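Local coordinates for protein Poly(A) RNA polymerase GLD2 (Rattus norvegicus, PDB 6LBK) that probably adds successive AMP units from ATP to the 3' ends of selected cytoplasmic mRNAs and a single nucleotide to certain microRNAs, at residues F188-Y193 and S225-V230. The protein carries 1 engineered substitution. Residues are numbered along the deposited sequence; the frame is centred on the assembly and turned at random.
Sequences FLLRTY and SSYSLV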
loop_
_atom_site.group_PDB
_atom_site.type_symbol
_atom_site.label_atom_id
_atom_site.label_comp_id
_atom_site.label_asym_id
_atom_site.label_seq_id
_atom_site.Cartn_x
_atom_site.Cartn_y
_atom_site.Cartn_z
ATOM N N PHE A 188 3.677 4.267 -8.774
ATOM C CA PHE A 188 4.771 5.205 -8.927
ATOM C C PHE A 188 4.464 6.558 -8.311
ATOM O O PHE A 188 5.405 7.305 -8.012
ATOM C CB PHE A 188 5.158 5.295 -10.412
ATOM C CG PHE A 188 5.645 3.991 -10.924
ATOM C CD1 PHE A 188 6.893 3.513 -10.524
ATOM C CD2 PHE A 188 4.837 3.186 -11.701
ATOM C CE1 PHE A 188 7.339 2.282 -10.924
ATOM C CE2 PHE A 188 5.288 1.944 -12.133
ATOM C CZ PHE A 188 6.539 1.489 -11.737
ATOM N N LEU A 189 3.184 6.858 -8.052
ATOM C CA LEU A 189 2.879 7.962 -7.151
ATOM C C LEU A 189 3.447 7.669 -5.778
ATOM O O LEU A 189 4.324 8.387 -5.287
ATOM C CB LEU A 189 1.370 8.168 -7.079
ATOM C CG LEU A 189 0.831 9.150 -6.066
ATOM C CD1 LEU A 189 1.315 10.518 -6.454
ATOM C CD2 LEU A 189 -0.650 9.048 -6.156
ATOM N N LEU A 190 3.043 6.526 -5.217
ATOM C CA LEU A 190 3.445 6.115 -3.878
ATOM C C LEU A 190 4.947 5.953 -3.783
ATOM O O LEU A 190 5.573 6.400 -2.806
ATOM C CB LEU A 190 2.759 4.795 -3.523
ATOM C CG LEU A 190 1.511 4.872 -2.636
ATOM C CD1 LEU A 190 0.421 5.771 -3.216
ATOM C CD2 LEU A 190 1.007 3.457 -2.324
ATOM N N ARG A 191 5.551 5.372 -4.819
ATOM C CA ARG A 191 6.999 5.216 -4.833
ATOM C C ARG A 191 7.694 6.569 -4.734
ATOM O O ARG A 191 8.691 6.708 -4.016
ATOM C CB ARG A 191 7.443 4.463 -6.100
ATOM C CG ARG A 191 8.948 4.392 -6.266
ATOM C CD ARG A 191 9.395 3.361 -7.260
ATOM N NE ARG A 191 10.855 3.313 -7.345
ATOM C CZ ARG A 191 11.637 2.459 -6.682
ATOM N NH1 ARG A 191 12.955 2.528 -6.830
ATOM N NH2 ARG A 191 11.109 1.540 -5.874
ATOM N N THR A 192 7.148 7.591 -5.403
ATOM C CA THR A 192 7.768 8.914 -5.366
ATOM C C THR A 192 7.659 9.530 -3.978
ATOM O O THR A 192 8.578 10.222 -3.531
ATOM C CB THR A 192 7.133 9.823 -6.428
ATOM O OG1 THR A 192 7.211 9.177 -7.701
ATOM C CG2 THR A 192 7.875 11.148 -6.515
ATOM N N TYR A 193 6.559 9.255 -3.280
ATOM C CA TYR A 193 6.460 9.628 -1.881
ATOM C C TYR A 193 7.421 8.809 -1.032
ATOM O O TYR A 193 8.039 9.339 -0.096
ATOM C CB TYR A 193 5.043 9.396 -1.396
ATOM C CG TYR A 193 4.023 10.422 -1.783
ATOM C CD1 TYR A 193 4.088 11.715 -1.292
ATOM C CD2 TYR A 193 2.943 10.074 -2.586
ATOM C CE1 TYR A 193 3.124 12.631 -1.608
ATOM C CE2 TYR A 193 1.978 10.989 -2.905
ATOM C CZ TYR A 193 2.071 12.260 -2.413
ATOM O OH TYR A 193 1.104 13.168 -2.741
ATOM N N SER A 225 -7.273 -1.893 4.290
ATOM C CA SER A 225 -6.331 -2.348 3.286
ATOM C C SER A 225 -4.987 -1.662 3.479
ATOM O O SER A 225 -4.901 -0.559 4.026
ATOM C CB SER A 225 -6.856 -2.076 1.873
ATOM O OG SER A 225 -6.920 -0.691 1.609
ATOM N N SER A 226 -3.928 -2.338 3.015
ATOM C CA SER A 226 -2.595 -1.759 3.098
ATOM C C SER A 226 -2.557 -0.414 2.401
ATOM O O SER A 226 -1.907 0.526 2.879
ATOM C CB SER A 226 -1.585 -2.702 2.464
ATOM O OG SER A 226 -1.254 -3.753 3.352
ATOM N N TYR A 227 -3.251 -0.310 1.261
ATOM C CA TYR A 227 -3.302 0.943 0.515
ATOM C C TYR A 227 -4.006 2.030 1.318
ATOM O O TYR A 227 -3.580 3.193 1.301
ATOM C CB TYR A 227 -3.995 0.717 -0.825
ATOM C CG TYR A 227 -3.921 1.850 -1.831
ATOM C CD1 TYR A 227 -2.768 2.617 -1.975
ATOM C CD2 TYR A 227 -4.999 2.118 -2.684
ATOM C CE1 TYR A 227 -2.695 3.641 -2.927
ATOM C CE2 TYR A 227 -4.938 3.136 -3.635
ATOM C CZ TYR A 227 -3.772 3.893 -3.755
ATOM O OH TYR A 227 -3.698 4.894 -4.711
ATOM N N SER A 228 -5.090 1.677 2.018
ATOM C CA SER A 228 -5.749 2.655 2.879
ATOM C C SER A 228 -4.793 3.174 3.932
ATOM O O SER A 228 -4.678 4.385 4.139
ATOM C CB SER A 228 -6.961 2.035 3.550
ATOM O OG SER A 228 -7.970 1.788 2.596
ATOM N N LEU A 229 -4.070 2.266 4.591
ATOM C CA LEU A 229 -3.115 2.676 5.618
ATOM C C LEU A 229 -2.045 3.586 5.045
ATOM O O LEU A 229 -1.695 4.595 5.655
ATOM C CB LEU A 229 -2.458 1.461 6.259
ATOM C CG LEU A 229 -3.035 0.824 7.496
ATOM C CD1 LEU A 229 -2.146 -0.334 7.770
ATOM C CD2 LEU A 229 -3.006 1.807 8.658
ATOM N N VAL A 230 -1.425 3.174 3.940
ATOM C CA VAL A 230 -0.383 3.974 3.303
ATOM C C VAL A 230 -0.902 5.355 3.011
ATOM O O VAL A 230 -0.201 6.346 3.205
ATOM C CB VAL A 230 0.139 3.294 2.015
ATOM C CG1 VAL A 230 1.154 4.189 1.344
ATOM C CG2 VAL A 230 0.793 1.964 2.348
#
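Leu190 of helix 182-194 meets Tyr227 and Val230 of helix 226-239 in a small, wholly apolar helix-to-helix contact near the centre of the chain, with segment 188-193 in the central palm family region of the polymerase; it is a worked example of one branched side chain filling the angle between two residues one helical turn apart. The backbones stay well separated, with the CA atoms of Leu190 and Val230 8.4 Å apart, and side chains bridge the distance. Leu190 CD2 does most of the touching: it lies 3.7 Å from Val230 CG1 and 3.8 Å from Tyr227 CE1. The other methyl, Leu190 CD1, lies 3.8 Å from Tyr227 CE1. Both methyls therefore come to the edge of the tyrosine ring, close to its plane, rather than over a face. Val230 presents CG1 to the leucine by setting it anti to the backbone N (chi1 177°). Beyond the apolar edge, the phenol oxygen of Tyr227 hydrogen-bonds Glu330, which probably helps hold the ring in place. Cutting Leu190 back to alanine removes both methyls, which would probably open a gap between the helices and leave the Tyr227 edge and Val230 CG1 without their shared partner. Tyr227 lies about 9 Å, side chain to side chain, from Asp111, a probable catalytic magnesium ligand on strand 110-116. Around the contact, Val230 also packs on Lys208 of helix 200-213, while Leu189 extends the apolar surface of helix 182-194 to helix 248-251.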